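Local coordinates for Ras-associated and pleckstrin homology domains-containing protein 1 (Homo sapiens, PDB 4GMV) that mediates localised membrane signals, is implicated in regulating lamellipodial dynamics and negatively regulates cell adhesion, at residues 69-74 with 276-281; 83-88 with 211-216; 115-120 with 260-265; 158-163 with 254-259. All coordinates share one frame; numbering follows the deposited sequence.

Contact 1: residues 69-74 with 276-281; sequences YSLDWS and EALKRT
The ring of Tyr69 turns its edge to the end of the construct: the backbone O of Arg280 lies near the ring plane, 3.3 Å from Tyr69 CD1, where the weakly positive ring hydrogens suit a carbonyl oxygen. A second flat group, the guanidinium of Arg280, has Glu276 OE1 at its edge and in its plane. These groups belong to a surface contact between a loop of the Ras-association domain, which has the ubiquitin-like fold, and helix 268-278, which follows helix 251-266 of the PH domain and is the last helix of this construct. Each partner makes a type I beta turn, Ser70 to Trp73 and Leu278 to Thr281. Within the first, Ser70 OG accepts from Asp72 N, an ST turn, and is also hydrogen-bonded to Glu113.

Apolar contact is carried by Leu71. With CG anti to the backbone N (chi1 179°), its CD1 reaches the helix and rests on Ala277 CB at 3.6 Å and, more loosely, on Leu278 CD1 at 4.4 Å. Alanine suits a position where the helix comes so close to the loop, and Tyr118 of helix 115-122 packs against both Leu71 and Ala277. Arg280, just past the helix, folds back on its last turn and reaches the Ras-association domain: NH1 donates to Glu276 O at 2.7 Å from above the carbonyl plane, while NE forms a salt bridge to Asp59. Lys279 NZ adds a 2.8 Å salt bridge to Glu276 OE2. Thr281 OG1 bonds Leu278 O, and its other branch, CG2, lies 4.0 Å from Leu71 CB.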
# COMPACT_ATOMS: atom_id res chain seq x y z
N TYR A 69 -12.23 -15.70 -7.68
CA TYR A 69 -10.85 -15.88 -7.23
C TYR A 69 -9.93 -14.93 -8.00
O TYR A 69 -9.91 -14.95 -9.23
CB TYR A 69 -10.40 -17.34 -7.43
CG TYR A 69 -11.27 -18.38 -6.75
CD1 TYR A 69 -11.20 -18.60 -5.37
CD2 TYR A 69 -12.16 -19.17 -7.49
CE1 TYR A 69 -11.99 -19.55 -4.75
CE2 TYR A 69 -12.95 -20.13 -6.87
CZ TYR A 69 -12.86 -20.31 -5.50
OH TYR A 69 -13.64 -21.26 -4.87
N SER A 70 -9.19 -14.10 -7.26
CA SER A 70 -8.19 -13.20 -7.84
C SER A 70 -7.26 -12.63 -6.79
O SER A 70 -7.68 -12.26 -5.70
CB SER A 70 -8.84 -12.04 -8.61
OG SER A 70 -7.90 -11.00 -8.87
N LEU A 71 -5.99 -12.55 -7.16
CA LEU A 71 -4.89 -12.10 -6.32
C LEU A 71 -4.93 -10.57 -6.06
O LEU A 71 -4.37 -10.07 -5.08
CB LEU A 71 -3.59 -12.51 -7.03
CG LEU A 71 -2.16 -12.25 -6.59
CD1 LEU A 71 -1.83 -12.92 -5.26
CD2 LEU A 71 -1.21 -12.75 -7.66
N ASP A 72 -5.63 -9.85 -6.93
CA ASP A 72 -5.61 -8.38 -6.92
C ASP A 72 -6.65 -7.69 -6.01
O ASP A 72 -6.67 -6.46 -5.92
CB ASP A 72 -5.70 -7.83 -8.35
CG ASP A 72 -4.67 -8.43 -9.31
OD1 ASP A 72 -3.55 -8.78 -8.88
OD2 ASP A 72 -4.98 -8.54 -10.51
N TRP A 73 -7.51 -8.48 -5.34
CA TRP A 73 -8.57 -7.94 -4.48
C TRP A 73 -7.97 -7.18 -3.32
O TRP A 73 -7.11 -7.71 -2.61
CB TRP A 73 -9.51 -9.02 -3.94
CG TRP A 73 -10.44 -9.67 -4.93
CD1 TRP A 73 -10.48 -11.01 -5.30
CD2 TRP A 73 -11.53 -9.03 -5.70
NE1 TRP A 73 -11.47 -11.24 -6.22
CE2 TRP A 73 -12.14 -10.10 -6.50
CE3 TRP A 73 -12.04 -7.74 -5.80
CZ2 TRP A 73 -13.20 -9.86 -7.37
CZ3 TRP A 73 -13.12 -7.51 -6.68
CH2 TRP A 73 -13.68 -8.55 -7.45
N SER A 74 -8.46 -5.95 -3.13
CA SER A 74 -7.89 -4.96 -2.23
C SER A 74 -8.94 -4.11 -1.53
O SER A 74 -10.06 -3.93 -2.04
CB SER A 74 -7.01 -4.00 -3.04
OG SER A 74 -5.98 -4.68 -3.72
N GLU A 276 -0.21 -15.55 1.28
CA GLU A 276 -1.56 -15.69 1.80
C GLU A 276 -2.60 -15.38 0.73
O GLU A 276 -3.62 -16.07 0.63
CB GLU A 276 -1.73 -14.81 3.04
CG GLU A 276 -0.94 -15.31 4.24
CD GLU A 276 -1.38 -16.69 4.68
OE1 GLU A 276 -2.59 -16.91 4.87
OE2 GLU A 276 -0.50 -17.58 4.79
N ALA A 277 -2.33 -14.37 -0.09
CA ALA A 277 -3.21 -14.03 -1.21
C ALA A 277 -3.20 -15.13 -2.27
O ALA A 277 -4.25 -15.52 -2.78
CB ALA A 277 -2.84 -12.69 -1.80
N LEU A 278 -2.01 -15.64 -2.59
CA LEU A 278 -1.85 -16.74 -3.55
C LEU A 278 -2.64 -17.99 -3.16
O LEU A 278 -3.17 -18.69 -4.01
CB LEU A 278 -0.36 -17.08 -3.74
CG LEU A 278 0.02 -17.78 -5.05
CD1 LEU A 278 -0.09 -16.85 -6.25
CD2 LEU A 278 1.43 -18.32 -4.96
N LYS A 279 -2.75 -18.25 -1.86
CA LYS A 279 -3.55 -19.35 -1.32
C LYS A 279 -5.05 -19.25 -1.62
O LYS A 279 -5.77 -20.25 -1.53
CB LYS A 279 -3.37 -19.45 0.20
CG LYS A 279 -2.10 -20.14 0.66
CD LYS A 279 -2.02 -20.09 2.18
CE LYS A 279 -0.68 -20.59 2.71
NZ LYS A 279 -0.59 -20.35 4.18
N ARG A 280 -5.54 -18.04 -1.94
CA ARG A 280 -6.97 -17.81 -2.12
C ARG A 280 -7.41 -17.66 -3.58
O ARG A 280 -8.56 -17.30 -3.87
CB ARG A 280 -7.41 -16.58 -1.33
CG ARG A 280 -7.41 -16.76 0.17
CD ARG A 280 -7.24 -15.42 0.84
NE ARG A 280 -7.42 -15.44 2.29
CZ ARG A 280 -6.49 -15.82 3.16
NH1 ARG A 280 -5.32 -16.27 2.74
NH2 ARG A 280 -6.75 -15.78 4.46
N THR A 281 -6.49 -17.95 -4.50
CA THR A 281 -6.74 -17.81 -5.92
C THR A 281 -7.25 -19.11 -6.51
O THR A 281 -7.41 -19.23 -7.72
CB THR A 281 -5.47 -17.41 -6.67
OG1 THR A 281 -4.55 -18.50 -6.66
CG2 THR A 281 -4.83 -16.19 -6.03
OXT THR A 281 -7.51 -20.08 -5.78

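Contact 2: residues 83-88 with 211-216; sequences QMERIF and VYYGQD
Met84 and Arg86 both place CG between the backbone N and the carbonyl carbon (chi1 67° and 83°), which brings their chains obliquely to Tyr212, Arg86 CD on one side of the ring and Met84 SD on the other. The extended Arg86 chain lays CD over one face of the ring, off-centre toward the rim, in a CH-pi contact 4.0 Å from the centroid. Met84 SD approaches obliquely, 3.7 Å from Tyr212 CG, as a Met-aromatic contact. The long, flexible chains of methionine and arginine suit a broad aromatic surface. The guanidinium stands nearly perpendicular to the ring, planes 85° apart, and a water in its plane joins Arg86 NE to Tyr212 OH; NH1 forms a salt bridge with Glu92.

Beneath these side chains, strands 84-87 and 210-214 pair antiparallel, joining the Ras-association domain to the PH domain edge to edge. Glu85 and Tyr213 form the hydrogen-bonded pair: Glu85 N donates to Tyr213 O at 2.9 Å, and Tyr213 N to Glu85 O at 2.6 Å. Met84 faces Gly214 in a non-hydrogen-bonded pair, and Gln215 N continues the ladder to Gln83 O at 2.8 Å. Backbone bonds fix the strand register, while the tyrosine ring packs against sulfur and aliphatic carbon and the arginine's nitrogens keep water and Glu92 as partners, so the domains are coupled through main chain and side chains.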
# COMPACT_ATOMS: atom_id res chain seq x y z
N GLN A 83 -6.97 14.46 -2.21
CA GLN A 83 -6.95 13.78 -3.50
C GLN A 83 -5.80 12.77 -3.66
O GLN A 83 -4.94 12.90 -4.53
CB GLN A 83 -6.96 14.78 -4.65
CG GLN A 83 -8.33 15.36 -4.96
CD GLN A 83 -8.30 16.33 -6.13
OE1 GLN A 83 -7.40 16.28 -6.98
NE2 GLN A 83 -9.28 17.22 -6.19
N MET A 84 -5.82 11.75 -2.80
CA MET A 84 -4.85 10.68 -2.85
C MET A 84 -5.46 9.38 -2.35
O MET A 84 -6.50 9.37 -1.70
CB MET A 84 -3.58 11.05 -2.05
CG MET A 84 -3.75 11.18 -0.55
SD MET A 84 -2.22 11.61 0.32
CE MET A 84 -2.15 13.37 0.02
N GLU A 85 -4.81 8.27 -2.67
CA GLU A 85 -5.25 6.97 -2.20
C GLU A 85 -4.07 6.06 -1.91
O GLU A 85 -3.00 6.21 -2.52
CB GLU A 85 -6.20 6.28 -3.19
CG GLU A 85 -6.13 6.74 -4.63
CD GLU A 85 -6.18 5.60 -5.61
OE1 GLU A 85 -7.16 5.53 -6.40
OE2 GLU A 85 -5.23 4.79 -5.61
N ARG A 86 -4.26 5.16 -0.95
CA ARG A 86 -3.38 4.02 -0.83
C ARG A 86 -4.16 2.74 -0.62
O ARG A 86 -5.17 2.70 0.11
CB ARG A 86 -2.32 4.22 0.26
CG ARG A 86 -2.75 3.89 1.66
CD ARG A 86 -1.53 3.82 2.54
NE ARG A 86 -1.92 3.45 3.90
CZ ARG A 86 -1.70 2.26 4.42
NH1 ARG A 86 -1.04 1.35 3.72
NH2 ARG A 86 -2.10 2.00 5.66
N ILE A 87 -3.70 1.71 -1.32
CA ILE A 87 -4.23 0.36 -1.25
C ILE A 87 -3.65 -0.22 0.04
O ILE A 87 -2.45 -0.40 0.10
CB ILE A 87 -3.72 -0.46 -2.45
CG1 ILE A 87 -4.29 0.07 -3.76
CG2 ILE A 87 -4.00 -1.94 -2.24
CD1 ILE A 87 -3.55 -0.38 -5.02
N PHE A 88 -4.48 -0.51 1.03
CA PHE A 88 -4.04 -1.12 2.30
C PHE A 88 -3.23 -2.39 2.07
O PHE A 88 -3.56 -3.21 1.19
CB PHE A 88 -5.23 -1.51 3.19
CG PHE A 88 -5.92 -0.34 3.84
CD1 PHE A 88 -5.27 0.42 4.80
CD2 PHE A 88 -7.23 -0.03 3.50
CE1 PHE A 88 -5.91 1.49 5.40
CE2 PHE A 88 -7.87 1.04 4.10
CZ PHE A 88 -7.21 1.81 5.05
N VAL A 211 2.55 5.49 2.11
CA VAL A 211 2.75 5.99 0.76
C VAL A 211 1.48 5.90 -0.10
O VAL A 211 0.80 4.89 -0.14
CB VAL A 211 3.96 5.33 0.05
CG1 VAL A 211 3.96 3.81 0.25
CG2 VAL A 211 3.96 5.70 -1.45
N TYR A 212 1.20 6.99 -0.81
CA TYR A 212 -0.08 7.18 -1.44
C TYR A 212 0.13 7.52 -2.90
O TYR A 212 1.15 8.05 -3.30
CB TYR A 212 -0.85 8.31 -0.76
CG TYR A 212 -1.21 8.04 0.68
CD1 TYR A 212 -0.28 8.23 1.70
CD2 TYR A 212 -2.49 7.59 1.02
CE1 TYR A 212 -0.61 7.97 3.02
CE2 TYR A 212 -2.82 7.33 2.33
CZ TYR A 212 -1.87 7.52 3.34
OH TYR A 212 -2.18 7.27 4.67
N TYR A 213 -0.86 7.20 -3.71
CA TYR A 213 -0.85 7.67 -5.07
C TYR A 213 -1.67 8.96 -5.12
O TYR A 213 -2.85 8.98 -4.75
CB TYR A 213 -1.47 6.63 -5.95
CG TYR A 213 -0.68 5.34 -6.15
CD1 TYR A 213 0.52 5.32 -6.86
CD2 TYR A 213 -1.19 4.13 -5.69
CE1 TYR A 213 1.20 4.14 -7.09
CE2 TYR A 213 -0.51 2.94 -5.91
CZ TYR A 213 0.67 2.95 -6.61
OH TYR A 213 1.32 1.76 -6.82
N GLY A 214 -1.05 10.05 -5.56
CA GLY A 214 -1.77 11.31 -5.75
C GLY A 214 -2.68 11.20 -6.96
O GLY A 214 -2.35 10.49 -7.90
N GLN A 215 -3.83 11.88 -6.91
CA GLN A 215 -4.82 11.86 -7.98
C GLN A 215 -4.89 13.26 -8.63
O GLN A 215 -5.19 14.24 -7.94
CB GLN A 215 -6.23 11.49 -7.45
CG GLN A 215 -6.30 10.38 -6.39
CD GLN A 215 -7.65 10.32 -5.65
OE1 GLN A 215 -8.22 11.35 -5.27
NE2 GLN A 215 -8.16 9.11 -5.43
N ASP A 216 -4.61 13.32 -9.93
CA ASP A 216 -4.79 14.54 -10.75
C ASP A 216 -4.00 15.75 -10.23
O ASP A 216 -4.49 16.89 -10.22
CB ASP A 216 -6.28 14.86 -10.92
CG ASP A 216 -6.54 15.95 -11.95
OD1 ASP A 216 -7.52 16.71 -11.77
OD2 ASP A 216 -5.77 16.07 -12.92
O HOH W 1 -3.70 5.15 5.13

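Contact 3: residues 115-120 with 260-265; sequences IEKYAL and GIRIAK
This is a buried contact in which two helices are bridged by side chains and a water. Helix 115-122, which follows strand 108-112 of the Ras-association domain, faces helix 251-266, the C-terminal helix of the PH domain. The short segments cross at -67° with their axes 11.2 Å apart, a separation too wide for backbones to pack directly, and long side chains span it.

Arg262 suits this task. Its chain bends at chi3 (66°), and NH2 meets the backbone O of Lys117 at 3.0 Å in a weak hydrogen bond; the oxygen approaches obliquely to the guanidinium, and the N-H...O angle is 133°. NH1 donates to a water at 3.3 Å. The same water appears to donate to Glu116 O at 3.0 Å, though other acceptors compete for its protons, and accepts from Leu120 N at 2.9 Å, linking the arginine to backbone groups of the opposing helix. Arg262 NE forms a salt bridge with Glu89 of the Ras-association domain, which would help balance the buried positive charge.

Beside this polar bridge, Leu120 puts a branched, apolar end against the other helix: CD2 touches Ile263 CD1 at 3.7 Å, and the two side chains run obliquely past each other. CD2 also passes 4.0 Å from Arg262 NH1, at the border between the apolar and charged parts. Lys117 turns its amine elsewhere, to Asp90 and to Trp73 O. The PH fold typically closes one end of its beta-barrel with a C-terminal helix; here that helix also joins the Ras-association domain in a tandem RA-PH unit, the arrangement of the MRL family.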
# COMPACT_ATOMS: atom_id res chain seq x y z
N ILE A 115 -4.30 -4.48 -10.03
CA ILE A 115 -2.98 -4.90 -10.53
C ILE A 115 -1.82 -4.54 -9.56
O ILE A 115 -0.90 -5.33 -9.36
CB ILE A 115 -2.66 -4.22 -11.88
CG1 ILE A 115 -3.86 -4.27 -12.85
CG2 ILE A 115 -1.39 -4.80 -12.49
CD1 ILE A 115 -4.04 -5.57 -13.61
N GLU A 116 -1.86 -3.34 -8.99
CA GLU A 116 -0.68 -2.75 -8.37
C GLU A 116 -0.19 -3.45 -7.10
O GLU A 116 1.00 -3.54 -6.89
CB GLU A 116 -0.87 -1.27 -8.05
CG GLU A 116 -1.18 -0.39 -9.23
CD GLU A 116 -2.60 0.14 -9.16
OE1 GLU A 116 -3.51 -0.61 -8.71
OE2 GLU A 116 -2.79 1.31 -9.55
N LYS A 117 -1.12 -3.92 -6.28
CA LYS A 117 -0.77 -4.45 -4.95
C LYS A 117 0.22 -5.61 -5.03
O LYS A 117 1.12 -5.70 -4.21
CB LYS A 117 -2.05 -4.86 -4.19
CG LYS A 117 -1.86 -5.28 -2.73
CD LYS A 117 -3.19 -5.33 -1.97
CE LYS A 117 -3.86 -6.69 -2.01
NZ LYS A 117 -4.94 -6.84 -1.00
N TYR A 118 0.09 -6.49 -6.02
CA TYR A 118 1.06 -7.60 -6.08
C TYR A 118 1.90 -7.70 -7.35
O TYR A 118 2.48 -8.75 -7.62
CB TYR A 118 0.43 -8.95 -5.68
CG TYR A 118 0.02 -9.00 -4.22
CD1 TYR A 118 0.95 -8.74 -3.20
CD2 TYR A 118 -1.30 -9.29 -3.86
CE1 TYR A 118 0.56 -8.75 -1.86
CE2 TYR A 118 -1.69 -9.32 -2.53
CZ TYR A 118 -0.76 -9.06 -1.54
OH TYR A 118 -1.19 -9.08 -0.23
N ALA A 119 2.00 -6.61 -8.11
CA ALA A 119 2.75 -6.64 -9.36
C ALA A 119 4.23 -6.99 -9.17
O ALA A 119 4.83 -7.66 -10.00
CB ALA A 119 2.60 -5.33 -10.13
N LEU A 120 4.82 -6.55 -8.06
CA LEU A 120 6.24 -6.80 -7.84
C LEU A 120 6.50 -8.28 -7.62
O LEU A 120 7.56 -8.77 -8.00
CB LEU A 120 6.79 -5.93 -6.70
CG LEU A 120 6.65 -6.39 -5.24
CD1 LEU A 120 7.63 -7.51 -4.93
CD2 LEU A 120 6.87 -5.21 -4.31
N GLY A 260 9.45 0.02 -4.05
CA GLY A 260 10.66 0.01 -3.23
C GLY A 260 10.45 0.54 -1.82
O GLY A 260 10.95 -0.04 -0.87
N ILE A 261 9.71 1.64 -1.70
CA ILE A 261 9.27 2.15 -0.40
C ILE A 261 8.44 1.09 0.34
O ILE A 261 8.59 0.91 1.55
CB ILE A 261 8.48 3.47 -0.55
CG1 ILE A 261 9.39 4.57 -1.12
CG2 ILE A 261 7.85 3.91 0.76
CD1 ILE A 261 8.64 5.66 -1.87
N ARG A 262 7.58 0.37 -0.38
CA ARG A 262 6.78 -0.69 0.24
C ARG A 262 7.63 -1.86 0.72
O ARG A 262 7.35 -2.43 1.78
CB ARG A 262 5.69 -1.19 -0.69
CG ARG A 262 4.56 -0.20 -0.85
CD ARG A 262 3.58 -0.65 -1.91
NE ARG A 262 2.85 -1.88 -1.55
CZ ARG A 262 2.91 -3.00 -2.26
NH1 ARG A 262 3.69 -3.05 -3.32
NH2 ARG A 262 2.21 -4.08 -1.89
N ILE A 263 8.67 -2.20 -0.03
CA ILE A 263 9.59 -3.23 0.40
C ILE A 263 10.38 -2.73 1.62
O ILE A 263 10.45 -3.41 2.64
CB ILE A 263 10.53 -3.67 -0.74
CG1 ILE A 263 9.73 -4.42 -1.81
CG2 ILE A 263 11.68 -4.53 -0.21
CD1 ILE A 263 10.35 -4.38 -3.20
N ALA A 264 10.94 -1.53 1.51
CA ALA A 264 11.71 -0.91 2.60
C ALA A 264 10.89 -0.68 3.88
O ALA A 264 11.40 -0.83 4.97
CB ALA A 264 12.36 0.38 2.13
N LYS A 265 9.62 -0.31 3.74
CA LYS A 265 8.76 -0.14 4.91
C LYS A 265 8.31 -1.48 5.53
O LYS A 265 8.48 -1.69 6.73
CB LYS A 265 7.57 0.77 4.58
CG LYS A 265 6.62 1.04 5.73
CD LYS A 265 5.76 2.28 5.50
CE LYS A 265 4.79 2.50 6.65
NZ LYS A 265 5.47 2.92 7.93
O HOH W 2 3.69 -4.72 -6.14

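Contact 4: residues 158-163 with 254-259; sequences PEIEGV and LHQWVN
Carbon-to-ring packing dominates, between Ile160 and the indole of Trp257. The gamma methyl CG2 of Ile160 sits over the centre of one face, 3.6 Å from the centroid of the six-membered ring and 16° off its normal, a CH-pi contact. Because CG2 is anti to the backbone N while CG1 lies anti to the carbonyl carbon (chi1 -55°), the beta-branched residue sends its two arms apart: CG2 covers the ring, and CD1 reaches Gln256 O at 4.1 Å. The isoleucine and tryptophan chains lie side by side, running opposite ways.

At the indole edge, in its plane, lies the backbone N of Gly162, 3.9 Å from Trp257 CZ2. Gly162 takes backbone angles (phi 159°) that only glycine adopts comfortably. Such a tryptophan is a hallmark of the PH fold, in which the C-terminal helix covers one end of the beta-barrel; here it packs against Ile160 and the start of strand 161-167, and Phe179 and Leu229 also touch its side chain.

Polar links are few and indirect. A water donates to Glu161 O at 2.9 Å and accepts weakly from Trp257 NE1 at 3.4 Å. The carboxylate of Glu161 bonds to Tyr178 through OE2.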
# COMPACT_ATOMS: atom_id res chain seq x y z
N PRO A 158 16.06 -3.22 -2.52
CA PRO A 158 16.62 -2.94 -3.84
C PRO A 158 17.19 -1.53 -3.92
O PRO A 158 16.69 -0.62 -3.25
CB PRO A 158 15.42 -3.07 -4.78
CG PRO A 158 14.22 -2.94 -3.90
CD PRO A 158 14.63 -3.56 -2.60
N GLU A 159 18.22 -1.34 -4.74
CA GLU A 159 18.89 -0.05 -4.82
C GLU A 159 18.21 0.91 -5.80
O GLU A 159 18.59 1.02 -6.97
CB GLU A 159 20.39 -0.23 -5.12
CG GLU A 159 21.19 -0.91 -4.01
CD GLU A 159 21.23 -0.12 -2.70
OE1 GLU A 159 20.19 0.41 -2.26
OE2 GLU A 159 22.32 -0.04 -2.09
N ILE A 160 17.20 1.61 -5.30
CA ILE A 160 16.43 2.56 -6.11
C ILE A 160 17.04 3.96 -6.00
O ILE A 160 17.27 4.47 -4.90
CB ILE A 160 14.93 2.58 -5.70
CG1 ILE A 160 14.31 1.17 -5.77
CG2 ILE A 160 14.14 3.56 -6.55
CD1 ILE A 160 14.18 0.57 -7.16
N GLU A 161 17.33 4.56 -7.15
CA GLU A 161 17.79 5.94 -7.18
C GLU A 161 17.48 6.62 -8.51
O GLU A 161 17.33 5.96 -9.53
CB GLU A 161 19.28 6.04 -6.86
CG GLU A 161 20.19 5.15 -7.68
CD GLU A 161 21.65 5.42 -7.39
OE1 GLU A 161 22.29 4.59 -6.71
OE2 GLU A 161 22.17 6.48 -7.84
N GLY A 162 17.39 7.94 -8.47
CA GLY A 162 17.09 8.72 -9.65
C GLY A 162 16.56 10.08 -9.28
O GLY A 162 16.42 10.40 -8.10
N VAL A 163 16.27 10.88 -10.29
CA VAL A 163 15.79 12.23 -10.08
C VAL A 163 14.27 12.25 -9.91
O VAL A 163 13.56 11.53 -10.62
CB VAL A 163 16.24 13.16 -11.23
CG1 VAL A 163 17.76 13.21 -11.31
CG2 VAL A 163 15.67 12.70 -12.57
N LEU A 254 7.40 5.80 -11.10
CA LEU A 254 6.44 5.84 -9.99
C LEU A 254 6.28 4.48 -9.33
O LEU A 254 6.44 4.35 -8.11
CB LEU A 254 5.10 6.40 -10.46
CG LEU A 254 3.89 6.37 -9.52
CD1 LEU A 254 4.06 7.32 -8.34
CD2 LEU A 254 2.63 6.70 -10.30
N HIS A 255 6.00 3.46 -10.14
CA HIS A 255 5.87 2.10 -9.63
C HIS A 255 7.13 1.55 -9.04
O HIS A 255 7.08 0.80 -8.08
CB HIS A 255 5.34 1.15 -10.70
CG HIS A 255 3.97 1.52 -11.19
ND1 HIS A 255 2.96 1.84 -10.36
CD2 HIS A 255 3.46 1.62 -12.49
CE1 HIS A 255 1.86 2.13 -11.08
NE2 HIS A 255 2.17 2.00 -12.38
N GLN A 256 8.28 1.93 -9.60
CA GLN A 256 9.57 1.52 -9.03
C GLN A 256 9.74 2.10 -7.63
O GLN A 256 10.16 1.40 -6.72
CB GLN A 256 10.74 1.96 -9.92
CG GLN A 256 11.06 1.02 -11.08
CD GLN A 256 12.38 1.36 -11.75
OE1 GLN A 256 12.50 2.35 -12.47
NE2 GLN A 256 13.39 0.53 -11.52
N TRP A 257 9.39 3.38 -7.47
CA TRP A 257 9.51 4.04 -6.17
C TRP A 257 8.50 3.56 -5.16
O TRP A 257 8.85 3.20 -4.04
CB TRP A 257 9.50 5.56 -6.30
CG TRP A 257 10.85 6.10 -6.70
CD1 TRP A 257 11.31 6.36 -7.98
CD2 TRP A 257 11.99 6.43 -5.82
NE1 TRP A 257 12.60 6.83 -7.95
CE2 TRP A 257 13.06 6.89 -6.69
CE3 TRP A 257 12.20 6.39 -4.44
CZ2 TRP A 257 14.29 7.29 -6.20
CZ3 TRP A 257 13.44 6.81 -3.95
CH2 TRP A 257 14.46 7.25 -4.81
N VAL A 258 7.23 3.52 -5.56
CA VAL A 258 6.20 3.05 -4.64
C VAL A 258 6.55 1.65 -4.14
O VAL A 258 6.61 1.41 -2.92
CB VAL A 258 4.81 3.10 -5.28
CG1 VAL A 258 3.79 2.34 -4.43
CG2 VAL A 258 4.38 4.55 -5.45
N ASN A 259 6.86 0.75 -5.08
CA ASN A 259 7.20 -0.63 -4.73
C ASN A 259 8.41 -0.78 -3.81
O ASN A 259 8.38 -1.59 -2.88
CB ASN A 259 7.26 -1.54 -5.96
CG ASN A 259 5.87 -1.88 -6.48
OD1 ASN A 259 5.02 -2.29 -5.71
ND2 ASN A 259 5.62 -1.67 -7.78
O HOH W 3 14.66 6.14 -10.59

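Contacts 3 and 4 are buried, contact 2 is partly buried and contact 1 lies at the surface. Contacts 3 and 4 use successive turns of helix 251-266, with centres about 10 Å apart. Contact 2 joins the two domains by strand pairing, and its Tyr213 packs on Val258 of contact 4. Contact 1 adds the following helix, 268-278, to the Ras-association side; Tyr118 of contact 3 packs on both sides of contact 1, and Lys117 bonds to its Trp73 O. Chemistry follows place: aromatic packing without direct polar bonds in contact 4, strand pairing with ring contacts in contact 2, an arginine and water bridge in contact 3, and at the surface a small apolar contact beside a salt-bridge network.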